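Local atomic coordinates of fiber (Human adenovirus 35, PDB entry 2QLK), a protein that forms the trimeric attachment fibre of the adenovirus capsid, whose head (knob) domain, described here, binds the host receptor CD46 for virus entry. Residues Leu51-Gly56 and Ser120-Pro125; Val71-Thr76 and Glu192-Thr197; Asn93-Glu98 and Ile171-Ala176; Ser156-Asn161 and Leu185-Ser190. All coordinates share one frame; numbering follows the deposited sequence.

Interaction 1 of 4, residues Leu51-Gly56 and Ser120-Pro125; sequences LVKNGG and SKAFMP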
loop_
_atom_site.group_PDB
_atom_site.type_symbol
_atom_site.label_atom_id
_atom_site.label_comp_id
_atom_site.label_asym_id
_atom_site.label_seq_id
_atom_site.Cartn_x
_atom_site.Cartn_y
_atom_site.Cartn_z
ATOM N N LEU A 51 2.215 -10.386 -9.631
ATOM C CA LEU A 51 0.767 -10.267 -9.538
ATOM C C LEU A 51 0.224 -11.510 -8.826
ATOM O O LEU A 51 0.463 -12.643 -9.254
ATOM C CB LEU A 51 0.156 -10.166 -10.932
ATOM C CG LEU A 51 0.608 -9.007 -11.816
ATOM C CD1 LEU A 51 0.063 -9.169 -13.210
ATOM C CD2 LEU A 51 0.070 -7.687 -11.215
ATOM N N VAL A 52 -0.482 -11.288 -7.722
ATOM C CA VAL A 52 -1.060 -12.365 -6.940
ATOM C C VAL A 52 -2.587 -12.266 -6.909
ATOM O O VAL A 52 -3.150 -11.216 -6.558
ATOM C CB VAL A 52 -0.544 -12.341 -5.485
ATOM C CG1 VAL A 52 -1.349 -13.328 -4.632
ATOM C CG2 VAL A 52 0.944 -12.670 -5.436
ATOM N N LYS A 53 -3.242 -13.363 -7.282
ATOM C CA LYS A 53 -4.691 -13.443 -7.282
ATOM C C LYS A 53 -5.066 -13.629 -5.825
ATOM O O LYS A 53 -4.493 -14.462 -5.129
ATOM C CB LYS A 53 -5.170 -14.642 -8.091
ATOM C CG LYS A 53 -6.673 -14.798 -8.099
ATOM C CD LYS A 53 -7.305 -14.048 -9.236
ATOM C CE LYS A 53 -8.798 -14.286 -9.273
ATOM N NZ LYS A 53 -9.373 -13.859 -10.577
ATOM N N ASN A 54 -6.027 -12.844 -5.361
ATOM C CA ASN A 54 -6.431 -12.908 -3.970
ATOM C C ASN A 54 -7.882 -12.450 -3.922
ATOM O O ASN A 54 -8.181 -11.314 -3.562
ATOM C CB ASN A 54 -5.508 -11.981 -3.168
ATOM C CG ASN A 54 -5.736 -12.060 -1.677
ATOM O OD1 ASN A 54 -6.275 -13.044 -1.167
ATOM N ND2 ASN A 54 -5.301 -11.028 -0.962
ATOM N N GLY A 55 -8.782 -13.345 -4.329
ATOM C CA GLY A 55 -10.199 -13.022 -4.348
ATOM C C GLY A 55 -10.515 -12.088 -5.495
ATOM O O GLY A 55 -10.006 -12.254 -6.599
ATOM N N GLY A 56 -11.343 -11.084 -5.232
ATOM C CA GLY A 56 -11.703 -10.142 -6.274
ATOM C C GLY A 56 -10.616 -9.136 -6.570
ATOM O O GLY A 56 -10.794 -8.267 -7.429
ATOM N N SER A 120 -4.407 -17.015 -16.760
ATOM C CA SER A 120 -3.882 -15.656 -16.730
ATOM C C SER A 120 -5.020 -14.643 -16.708
ATOM O O SER A 120 -4.890 -13.567 -16.111
ATOM C CB SER A 120 -2.974 -15.402 -17.935
ATOM O OG SER A 120 -1.783 -16.159 -17.828
ATOM N N LYS A 121 -6.133 -15.001 -17.351
ATOM C CA LYS A 121 -7.310 -14.143 -17.414
ATOM C C LYS A 121 -7.776 -13.703 -16.010
ATOM O O LYS A 121 -8.289 -12.600 -15.829
ATOM C CB LYS A 121 -8.449 -14.876 -18.133
ATOM C CG LYS A 121 -9.644 -13.994 -18.465
ATOM C CD LYS A 121 -10.693 -14.736 -19.277
ATOM C CE LYS A 121 -11.468 -15.736 -18.429
ATOM N NZ LYS A 121 -12.365 -15.066 -17.442
ATOM N N ALA A 122 -7.578 -14.557 -15.015
ATOM C CA ALA A 122 -7.994 -14.225 -13.659
ATOM C C ALA A 122 -7.062 -13.199 -12.992
ATOM O O ALA A 122 -7.352 -12.689 -11.913
ATOM C CB ALA A 122 -8.080 -15.489 -12.834
ATOM N N PHE A 123 -5.939 -12.904 -13.638
ATOM C CA PHE A 123 -4.995 -11.923 -13.124
ATOM C C PHE A 123 -5.184 -10.601 -13.850
ATOM O O PHE A 123 -4.480 -9.634 -13.582
ATOM C CB PHE A 123 -3.552 -12.376 -13.349
ATOM C CG PHE A 123 -3.141 -13.547 -12.518
ATOM C CD1 PHE A 123 -3.391 -14.854 -12.955
ATOM C CD2 PHE A 123 -2.484 -13.350 -11.299
ATOM C CE1 PHE A 123 -2.988 -15.958 -12.186
ATOM C CE2 PHE A 123 -2.074 -14.429 -10.519
ATOM C CZ PHE A 123 -2.326 -15.749 -10.963
ATOM N N MET A 124 -6.135 -10.557 -14.772
ATOM C CA MET A 124 -6.355 -9.359 -15.568
ATOM C C MET A 124 -7.302 -8.357 -14.931
ATOM O O MET A 124 -8.176 -8.729 -14.146
ATOM C CB MET A 124 -6.893 -9.764 -16.941
ATOM C CG MET A 124 -5.952 -10.657 -17.743
ATOM S SD MET A 124 -4.496 -9.736 -18.388
ATOM C CE MET A 124 -3.244 -10.476 -17.490
ATOM N N PRO A 125 -7.118 -7.068 -15.243
ATOM C CA PRO A 125 -7.936 -5.964 -14.738
ATOM C C PRO A 125 -9.336 -5.974 -15.337
ATOM O O PRO A 125 -9.505 -5.886 -16.571
ATOM C CB PRO A 125 -7.169 -4.718 -15.190
ATOM C CG PRO A 125 -6.443 -5.206 -16.426
ATOM C CD PRO A 125 -5.952 -6.552 -15.981
#
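Lys53, near the end of strand 45-54, faces the 3-10 turn 120-123, and its CA lies 6.0 Å from that of Phe123. The contact belongs to the antiparallel beta sandwich of the adenovirus fibre knob. It packs a turn of the long connection between strands 106-107 and 142-150 against a sheet strand. Phe123 packs beside the strand. The strand backbone meets its ring obliquely, with CE2 3.4 Å from Leu51 O and 3.6 Å from Lys53 N. The CB atoms of Leu51 and Lys53 touch the same side chain, at CD2 and CE2 respectively. Ser120 O lies at the edge of this ring, in its plane. Leu24 of the adjacent strand 23-25 also packs on Phe123. On the other side of the sheet strand, Val52 points away from the turn and packs on Asn54 of the third subunit. Lys53 starts with CG anti to the backbone N (chi1 179°), then bends at chi2 (90°). The bend brings its tip to the turn. Ala122 O also accepts from Thr209 OG1, so two donors grip this carbonyl. Lys53 NZ approaches it in the carbonyl plane, on a lone pair, and donates a hydrogen bond of 2.7 Å to Ala122 O.

Interaction 2 of 4, residues Val71-Thr76 and Glu192-Thr197; sequences VNQMFT and ESNIAT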
loop_
_atom_site.group_PDB
_atom_site.type_symbol
_atom_site.label_atom_id
_atom_site.label_comp_id
_atom_site.label_asym_id
_atom_site.label_seq_id
_atom_site.Cartn_x
_atom_site.Cartn_y
_atom_site.Cartn_z
ATOM N N VAL A 71 19.800 4.173 -20.022
ATOM C CA VAL A 71 18.819 4.149 -18.960
ATOM C C VAL A 71 19.479 4.683 -17.675
ATOM O O VAL A 71 18.975 5.614 -17.036
ATOM C CB VAL A 71 18.286 2.711 -18.744
ATOM C CG1 VAL A 71 17.408 2.651 -17.488
ATOM C CG2 VAL A 71 17.484 2.272 -19.980
ATOM N N ASN A 72 20.641 4.136 -17.333
ATOM C CA ASN A 72 21.302 4.534 -16.099
ATOM C C ASN A 72 21.949 5.913 -16.085
ATOM O O ASN A 72 22.813 6.206 -15.260
ATOM C CB ASN A 72 22.278 3.432 -15.689
ATOM C CG ASN A 72 21.566 2.109 -15.466
ATOM O OD1 ASN A 72 20.441 2.084 -14.955
ATOM N ND2 ASN A 72 22.197 1.015 -15.861
ATOM N N GLN A 73 21.476 6.774 -16.979
ATOM C CA GLN A 73 21.968 8.136 -17.080
ATOM C C GLN A 73 20.756 9.079 -17.042
ATOM O O GLN A 73 20.900 10.300 -16.955
ATOM C CB GLN A 73 22.755 8.304 -18.385
ATOM C CG GLN A 73 23.519 9.613 -18.512
ATOM C CD GLN A 73 24.675 9.514 -19.499
ATOM O OE1 GLN A 73 24.512 9.026 -20.618
ATOM N NE2 GLN A 73 25.851 9.984 -19.086
ATOM N N MET A 74 19.558 8.499 -17.097
ATOM C CA MET A 74 18.344 9.318 -17.074
ATOM C C MET A 74 18.239 10.162 -15.798
ATOM O O MET A 74 17.647 11.253 -15.803
ATOM C CB MET A 74 17.101 8.441 -17.217
ATOM C CG MET A 74 16.980 7.801 -18.591
ATOM S SD MET A 74 15.464 6.830 -18.778
ATOM C CE MET A 74 14.233 8.213 -18.721
ATOM N N PHE A 75 18.811 9.668 -14.707
ATOM C CA PHE A 75 18.737 10.409 -13.459
ATOM C C PHE A 75 19.859 11.436 -13.249
ATOM O O PHE A 75 20.143 11.814 -12.114
ATOM C CB PHE A 75 18.606 9.433 -12.268
ATOM C CG PHE A 75 17.234 8.754 -12.179
ATOM C CD1 PHE A 75 16.200 9.113 -13.049
ATOM C CD2 PHE A 75 16.976 7.770 -11.213
ATOM C CE1 PHE A 75 14.917 8.498 -12.957
ATOM C CE2 PHE A 75 15.700 7.148 -11.113
ATOM C CZ PHE A 75 14.677 7.513 -11.983
ATOM N N THR A 76 20.506 11.867 -14.342
ATOM C CA THR A 76 21.517 12.931 -14.256
ATOM C C THR A 76 20.773 14.252 -14.569
ATOM O O THR A 76 21.327 15.352 -14.464
ATOM C CB THR A 76 22.665 12.764 -15.286
ATOM O OG1 THR A 76 22.116 12.667 -16.605
ATOM C CG2 THR A 76 23.502 11.526 -14.977
ATOM N N GLU A 192 21.649 12.341 -9.832
ATOM C CA GLU A 192 22.996 11.829 -10.074
ATOM C C GLU A 192 23.803 12.725 -11.013
ATOM O O GLU A 192 23.248 13.420 -11.850
ATOM C CB GLU A 192 22.941 10.423 -10.669
ATOM C CG GLU A 192 22.180 9.414 -9.832
ATOM C CD GLU A 192 23.068 8.647 -8.856
ATOM O OE1 GLU A 192 24.296 8.907 -8.809
ATOM O OE2 GLU A 192 22.523 7.778 -8.141
ATOM N N SER A 193 25.123 12.682 -10.866
ATOM C CA SER A 193 26.022 13.458 -11.711
ATOM C C SER A 193 26.543 12.567 -12.835
ATOM O O SER A 193 27.021 13.056 -13.856
ATOM C CB SER A 193 27.191 13.987 -10.885
ATOM O OG SER A 193 27.848 12.923 -10.220
ATOM N N ASN A 194 26.458 11.255 -12.646
ATOM C CA ASN A 194 26.918 10.330 -13.671
ATOM C C ASN A 194 26.232 8.972 -13.591
ATOM O O ASN A 194 25.453 8.704 -12.675
ATOM C CB ASN A 194 28.432 10.143 -13.585
ATOM C CG ASN A 194 29.021 9.602 -14.880
ATOM O OD1 ASN A 194 30.196 9.237 -14.941
ATOM N ND2 ASN A 194 28.204 9.558 -15.929
ATOM N N ILE A 195 26.537 8.123 -14.566
ATOM C CA ILE A 195 25.963 6.791 -14.644
ATOM C C ILE A 195 25.885 6.131 -13.279
ATOM O O ILE A 195 26.856 6.147 -12.508
ATOM C CB ILE A 195 26.782 5.886 -15.578
ATOM C CG1 ILE A 195 26.997 6.585 -16.919
ATOM C CG2 ILE A 195 26.057 4.581 -15.792
ATOM C CD1 ILE A 195 25.705 7.028 -17.603
ATOM N N ALA A 196 24.720 5.553 -12.993
ATOM C CA ALA A 196 24.454 4.867 -11.728
ATOM C C ALA A 196 23.255 3.994 -12.018
ATOM O O ALA A 196 22.358 4.415 -12.746
ATOM C CB ALA A 196 24.119 5.880 -10.642
ATOM N N THR A 197 23.227 2.786 -11.464
ATOM C CA THR A 197 22.122 1.871 -11.730
ATOM C C THR A 197 20.801 2.483 -11.341
ATOM O O THR A 197 20.561 2.800 -10.165
ATOM C CB THR A 197 22.258 0.541 -10.970
ATOM O OG1 THR A 197 23.561 -0.011 -11.187
ATOM C CG2 THR A 197 21.233 -0.448 -11.475
#
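Asn72 and Phe75 meet Ala196 and Glu192 through two backbone hydrogen bonds, and the two irregular segments run antiparallel past each other. Ala196 N donates to Asn72 O at 3.0 Å, in the carbonyl plane, with a fairly straight N-H...O angle of 162°. Glu192 N donates to Phe75 O at 2.8 Å, from a position tilted out of the carbonyl plane. Two CA-H...O contacts run beside these bonds, from Ile195 CA to Asn72 O and from Thr76 CA to Glu192 O (3.0 Å). Gln73 and Ile195 meet side chain to side chain. The CD1 methyl of Ile195 sits close against the Gln73 chain, 3.3 Å from both CB and CD. Gln73 CG stands anti to its backbone N (chi1 -170°), and the extended chain passes across that methyl at an angle. Thr76 turns OG1 back to Gln73 O, which also accepts from Thr76 N. This leaves the CG2 methyl to face the backbone of 192-194, with Asn194 N at 3.8 Å. Asn72 OD1 lies over Thr197 CA and accepts from Leu198 N. The Glu192 carboxylate turns to other partners: OE1 bonds Ser152 OG and OE2 bonds Tyr149 OH. Phe75 packs edge-to-face with Tyr149. The arrangement joins the loop between strands 57-66 and 79-88 to the loop between strands 177-186 and 203-208, at one end of the fibre-knob beta sandwich.

Interaction 3 of 4, residues Asn93-Glu98 and Ile171-Ala176; sequences NLLTEE and ISSNVA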
loop_
_atom_site.group_PDB
_atom_site.type_symbol
_atom_site.label_atom_id
_atom_site.label_comp_id
_atom_site.label_asym_id
_atom_site.label_seq_id
_atom_site.Cartn_x
_atom_site.Cartn_y
_atom_site.Cartn_z
ATOM N N ASN A 93 -2.561 -13.513 -21.923
ATOM C CA ASN A 93 -1.160 -13.682 -22.276
ATOM C C ASN A 93 -0.569 -12.384 -22.774
ATOM O O ASN A 93 -1.178 -11.676 -23.579
ATOM C CB ASN A 93 -0.991 -14.744 -23.369
ATOM C CG ASN A 93 -1.772 -16.007 -23.088
ATOM O OD1 ASN A 93 -2.787 -16.271 -23.740
ATOM N ND2 ASN A 93 -1.312 -16.795 -22.117
ATOM N N LEU A 94 0.635 -12.086 -22.311
ATOM C CA LEU A 94 1.313 -10.869 -22.713
ATOM C C LEU A 94 1.632 -10.842 -24.209
ATOM O O LEU A 94 2.263 -11.750 -24.745
ATOM C CB LEU A 94 2.610 -10.704 -21.908
ATOM C CG LEU A 94 3.488 -9.513 -22.296
ATOM C CD1 LEU A 94 2.737 -8.193 -22.056
ATOM C CD2 LEU A 94 4.766 -9.574 -21.495
ATOM N N LEU A 95 1.179 -9.796 -24.881
ATOM C CA LEU A 95 1.449 -9.622 -26.290
ATOM C C LEU A 95 2.795 -8.894 -26.363
ATOM O O LEU A 95 2.844 -7.655 -26.472
ATOM C CB LEU A 95 0.344 -8.777 -26.912
ATOM C CG LEU A 95 -1.045 -9.419 -26.952
ATOM C CD1 LEU A 95 -2.053 -8.439 -27.560
ATOM C CD2 LEU A 95 -0.975 -10.716 -27.775
ATOM N N THR A 96 3.880 -9.671 -26.314
ATOM C CA THR A 96 5.244 -9.128 -26.302
ATOM C C THR A 96 5.691 -8.233 -27.446
ATOM O O THR A 96 6.521 -7.347 -27.249
ATOM C CB THR A 96 6.301 -10.250 -26.160
ATOM O OG1 THR A 96 6.226 -11.131 -27.288
ATOM C CG2 THR A 96 6.070 -11.044 -24.878
ATOM N N GLU A 97 5.168 -8.452 -28.644
ATOM C CA GLU A 97 5.569 -7.614 -29.760
ATOM C C GLU A 97 5.087 -6.178 -29.603
ATOM O O GLU A 97 5.789 -5.251 -29.975
ATOM C CB GLU A 97 5.033 -8.183 -31.072
ATOM C CG GLU A 97 5.662 -9.501 -31.497
ATOM C CD GLU A 97 4.841 -10.202 -32.566
ATOM O OE1 GLU A 97 4.064 -9.506 -33.265
ATOM O OE2 GLU A 97 4.980 -11.441 -32.711
ATOM N N GLU A 98 3.891 -5.993 -29.052
ATOM C CA GLU A 98 3.307 -4.657 -28.878
ATOM C C GLU A 98 3.635 -4.022 -27.533
ATOM O O GLU A 98 3.587 -2.808 -27.380
ATOM C CB GLU A 98 1.784 -4.737 -29.032
ATOM C CG GLU A 98 1.329 -5.210 -30.405
ATOM C CD GLU A 98 -0.050 -5.846 -30.393
ATOM O OE1 GLU A 98 -1.020 -5.184 -29.956
ATOM O OE2 GLU A 98 -0.160 -7.015 -30.827
ATOM N N ILE A 171 -4.132 -0.266 -27.544
ATOM C CA ILE A 171 -3.249 0.043 -28.667
ATOM C C ILE A 171 -3.810 -0.400 -30.008
ATOM O O ILE A 171 -3.969 0.412 -30.921
ATOM C CB ILE A 171 -1.866 -0.617 -28.491
ATOM C CG1 ILE A 171 -1.020 -0.397 -29.744
ATOM C CG2 ILE A 171 -2.026 -2.099 -28.213
ATOM C CD1 ILE A 171 0.303 -1.140 -29.737
ATOM N N SER A 172 -4.116 -1.689 -30.121
ATOM C CA SER A 172 -4.641 -2.219 -31.371
ATOM C C SER A 172 -5.034 -3.687 -31.282
ATOM O O SER A 172 -5.675 -4.132 -30.329
ATOM C CB SER A 172 -3.590 -2.060 -32.468
ATOM O OG SER A 172 -2.437 -2.828 -32.162
ATOM N N SER A 173 -4.627 -4.417 -32.315
ATOM C CA SER A 173 -4.876 -5.844 -32.462
ATOM C C SER A 173 -6.070 -6.370 -31.672
ATOM O O SER A 173 -7.139 -5.753 -31.634
ATOM C CB SER A 173 -3.617 -6.631 -32.073
ATOM O OG SER A 173 -3.308 -6.464 -30.700
ATOM N N ASN A 174 -5.861 -7.534 -31.065
ATOM C CA ASN A 174 -6.864 -8.197 -30.253
ATOM C C ASN A 174 -6.455 -8.015 -28.783
ATOM O O ASN A 174 -6.463 -8.966 -27.999
ATOM C CB ASN A 174 -6.928 -9.690 -30.621
ATOM C CG ASN A 174 -8.351 -10.245 -30.614
ATOM O OD1 ASN A 174 -8.581 -11.401 -30.980
ATOM N ND2 ASN A 174 -9.310 -9.424 -30.198
ATOM N N VAL A 175 -6.068 -6.787 -28.430
ATOM C CA VAL A 175 -5.689 -6.451 -27.056
ATOM C C VAL A 175 -6.946 -6.573 -26.180
ATOM O O VAL A 175 -7.885 -5.803 -26.333
ATOM C CB VAL A 175 -5.175 -4.988 -26.946
ATOM C CG1 VAL A 175 -4.882 -4.651 -25.495
ATOM C CG2 VAL A 175 -3.940 -4.786 -27.798
ATOM N N ALA A 176 -6.973 -7.545 -25.278
ATOM C CA ALA A 176 -8.116 -7.734 -24.401
ATOM C C ALA A 176 -7.945 -6.981 -23.071
ATOM O O ALA A 176 -8.939 -6.662 -22.407
ATOM C CB ALA A 176 -8.300 -9.208 -24.117
#
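Ile171 begins the contact by laying its CD1 methyl 4.0 Å from Glu98 CB, while its CG2 lies near Glu98 OE1. Ser172 comes next. Its OG is 3.5 Å from Glu98 OE1, near but not counted as a hydrogen bond. Ser173 provides the polar link. Its OG donates to Glu98 OE1 at 2.7 Å, on the syn lone pair, the side of the other carboxylate oxygen. The hydroxyl takes the position between the backbone N and the carbonyl carbon (chi1 65°), and Glu98 reaches it with a chain extended beyond CG. Beyond Asn174, which is poorly ordered, Val175 turns the contact apolar again. Its CG2 meets Leu95 CD1 at 4.1 Å, and the same methyl lies 3.7 Å from Glu98 OE1. One carboxylate oxygen is thus met by a hydroxyl, with the CG2 methyls of Ile171 and Val175 both close by. Leu95 is the centre of an inverse gamma turn, and its CD1 also lies near Ser173 OG. The contact joins two surface loops of the knob, one following strand 79-88 and the other leading from strand 157-166 to strand 177-186. Tyr87 of strand 79-88 packs against Glu98, Ile171 and Val175, while backbone bonds tie Leu95 to Tyr87 and Ala176 to Phe88.

Interaction 4 of 4, residues Ser156-Asn161 and Leu185-Ser190; sequences SLFPLN and LNASES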
loop_
_atom_site.group_PDB
_atom_site.type_symbol
_atom_site.label_atom_id
_atom_site.label_comp_id
_atom_site.label_asym_id
_atom_site.label_seq_id
_atom_site.Cartn_x
_atom_site.Cartn_y
_atom_site.Cartn_z
ATOM N N SER A 156 20.501 9.462 -0.721
ATOM C CA SER A 156 19.293 10.188 -0.404
ATOM C C SER A 156 18.157 9.691 -1.303
ATOM O O SER A 156 18.385 9.093 -2.358
ATOM C CB SER A 156 19.509 11.692 -0.564
ATOM O OG SER A 156 19.937 12.027 -1.863
ATOM N N LEU A 157 16.935 9.930 -0.852
ATOM C CA LEU A 157 15.744 9.508 -1.555
ATOM C C LEU A 157 15.069 10.578 -2.370
ATOM O O LEU A 157 14.784 11.685 -1.892
ATOM C CB LEU A 157 14.719 8.949 -0.570
ATOM C CG LEU A 157 15.124 7.667 0.161
ATOM C CD1 LEU A 157 13.982 7.192 1.051
ATOM C CD2 LEU A 157 15.475 6.604 -0.863
ATOM N N PHE A 158 14.824 10.252 -3.625
ATOM C CA PHE A 158 14.105 11.179 -4.474
ATOM C C PHE A 158 12.747 10.539 -4.735
ATOM O O PHE A 158 12.675 9.390 -5.169
ATOM C CB PHE A 158 14.845 11.390 -5.801
ATOM C CG PHE A 158 15.948 12.413 -5.733
ATOM C CD1 PHE A 158 17.109 12.165 -5.011
ATOM C CD2 PHE A 158 15.829 13.624 -6.427
ATOM C CE1 PHE A 158 18.151 13.102 -4.983
ATOM C CE2 PHE A 158 16.873 14.575 -6.408
ATOM C CZ PHE A 158 18.036 14.309 -5.685
ATOM N N PRO A 159 11.651 11.266 -4.465
ATOM C CA PRO A 159 10.357 10.646 -4.731
ATOM C C PRO A 159 10.089 10.582 -6.236
ATOM O O PRO A 159 10.519 11.451 -7.013
ATOM C CB PRO A 159 9.366 11.565 -3.994
ATOM C CG PRO A 159 10.047 12.908 -4.076
ATOM C CD PRO A 159 11.484 12.559 -3.776
ATOM N N LEU A 160 9.401 9.527 -6.632
ATOM C CA LEU A 160 9.034 9.297 -8.028
ATOM C C LEU A 160 7.532 9.156 -8.032
ATOM O O LEU A 160 6.963 8.423 -7.213
ATOM C CB LEU A 160 9.668 8.006 -8.571
ATOM C CG LEU A 160 11.209 7.929 -8.659
ATOM C CD1 LEU A 160 11.662 6.538 -9.202
ATOM C CD2 LEU A 160 11.704 9.038 -9.594
ATOM N N ASN A 161 6.878 9.899 -8.915
ATOM C CA ASN A 161 5.437 9.795 -9.002
ATOM C C ASN A 161 5.235 8.575 -9.845
ATOM O O ASN A 161 5.928 8.401 -10.845
ATOM C CB ASN A 161 4.855 11.004 -9.716
ATOM C CG ASN A 161 5.235 12.300 -9.045
ATOM O OD1 ASN A 161 4.782 12.595 -7.938
ATOM N ND2 ASN A 161 6.089 13.078 -9.700
ATOM N N LEU A 185 10.117 11.558 -12.614
ATOM C CA LEU A 185 11.012 12.246 -11.702
ATOM C C LEU A 185 10.877 13.750 -11.998
ATOM O O LEU A 185 11.045 14.187 -13.134
ATOM C CB LEU A 185 12.464 11.831 -11.936
ATOM C CG LEU A 185 13.410 12.825 -11.217
ATOM C CD1 LEU A 185 13.358 12.629 -9.676
ATOM C CD2 LEU A 185 14.817 12.662 -11.740
ATOM N N ASN A 186 10.589 14.541 -10.980
ATOM C CA ASN A 186 10.473 15.976 -11.181
ATOM C C ASN A 186 11.116 16.650 -9.986
ATOM O O ASN A 186 10.433 16.990 -9.033
ATOM C CB ASN A 186 8.998 16.371 -11.317
ATOM C CG ASN A 186 8.808 17.858 -11.519
ATOM O OD1 ASN A 186 8.964 18.645 -10.587
ATOM N ND2 ASN A 186 8.479 18.253 -12.742
ATOM N N ALA A 187 12.431 16.840 -10.053
ATOM C CA ALA A 187 13.197 17.434 -8.960
ATOM C C ALA A 187 13.834 18.786 -9.272
ATOM O O ALA A 187 13.955 19.170 -10.424
ATOM C CB ALA A 187 14.289 16.456 -8.517
ATOM N N SER A 188 14.251 19.492 -8.224
ATOM C CA SER A 188 14.889 20.797 -8.354
ATOM C C SER A 188 16.343 20.605 -8.743
ATOM O O SER A 188 16.957 21.486 -9.345
ATOM C CB SER A 188 14.836 21.537 -7.030
ATOM O OG SER A 188 13.531 21.505 -6.504
ATOM N N GLU A 189 16.898 19.455 -8.377
ATOM C CA GLU A 189 18.281 19.133 -8.692
ATOM C C GLU A 189 18.322 17.736 -9.297
ATOM O O GLU A 189 17.374 16.960 -9.153
ATOM C CB GLU A 189 19.142 19.184 -7.426
ATOM C CG GLU A 189 20.623 18.862 -7.654
ATOM C CD GLU A 189 21.353 19.910 -8.494
ATOM O OE1 GLU A 189 21.435 21.078 -8.052
ATOM O OE2 GLU A 189 21.849 19.563 -9.593
ATOM N N SER A 190 19.411 17.418 -9.985
ATOM C CA SER A 190 19.545 16.099 -10.585
ATOM C C SER A 190 20.006 15.113 -9.515
ATOM O O SER A 190 20.947 15.381 -8.761
ATOM C CB SER A 190 20.546 16.133 -11.746
ATOM O OG SER A 190 21.832 16.505 -11.299
HETATM O O HOH W 1 9.490 13.132 -8.522
#
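Leu160 and Leu185 pack where the antiparallel strands 157-166 and 177-186 lie close, with CA atoms 5.1 Å apart. Toward Phe158 and Ala187 the chains splay, and that CA distance grows to 7.8 Å. The Phe158 side chain fills the widening gap. Its CG is anti to the carbonyl carbon (chi1 -83°), and the ring projects toward the departing chain. Ala187 CB is a small bump against the ring edge, in its plane, 3.8 Å from CE2. Glu189 O approaches the same edge, 3.7 Å from CE2. Leu185 CD1 meets the ring obliquely, at 4.2 Å from CD2. Farther along, Leu160 sets its CD2 methyl against Leu185 CB at 3.7 Å. Leu185 CD1 lies in the notch bounded by that methyl, Pro159 O and the Phe158 ring. A water between the backbones accepts from Asn186 N at 3.0 Å; its link to Pro159 O is too short to trust. Pro191 helps enclose the site by packing on both Phe158 and Leu185. Farther back, Asn161 and Asn184 are joined by backbone hydrogen bonding. This is the open end of a beta hairpin in the four-stranded sheet of the fibre knob, where the strands diverge around an aromatic ring.

The four contacts lie toward two ends of the knob. Interactions 1 and 3 share one side of the chain, with centres 18 Å apart and nearest atoms about 4 Å apart, but do not touch. Interactions 2 and 4 lie on the opposite side of the chain's centre from them, 13 Å apart between centres, and they do touch. Phe75 joins this pair: its CD1 is 4.0 Å from Leu185 CD2 and its CZ 4.1 Å from Leu160 CD2. The chain runs directly from 185-190 into 192-197. Strands 157-166 and 177-186 lead from interaction 4 toward the loop of interaction 3, and the centres of these two contacts are 33 Å apart.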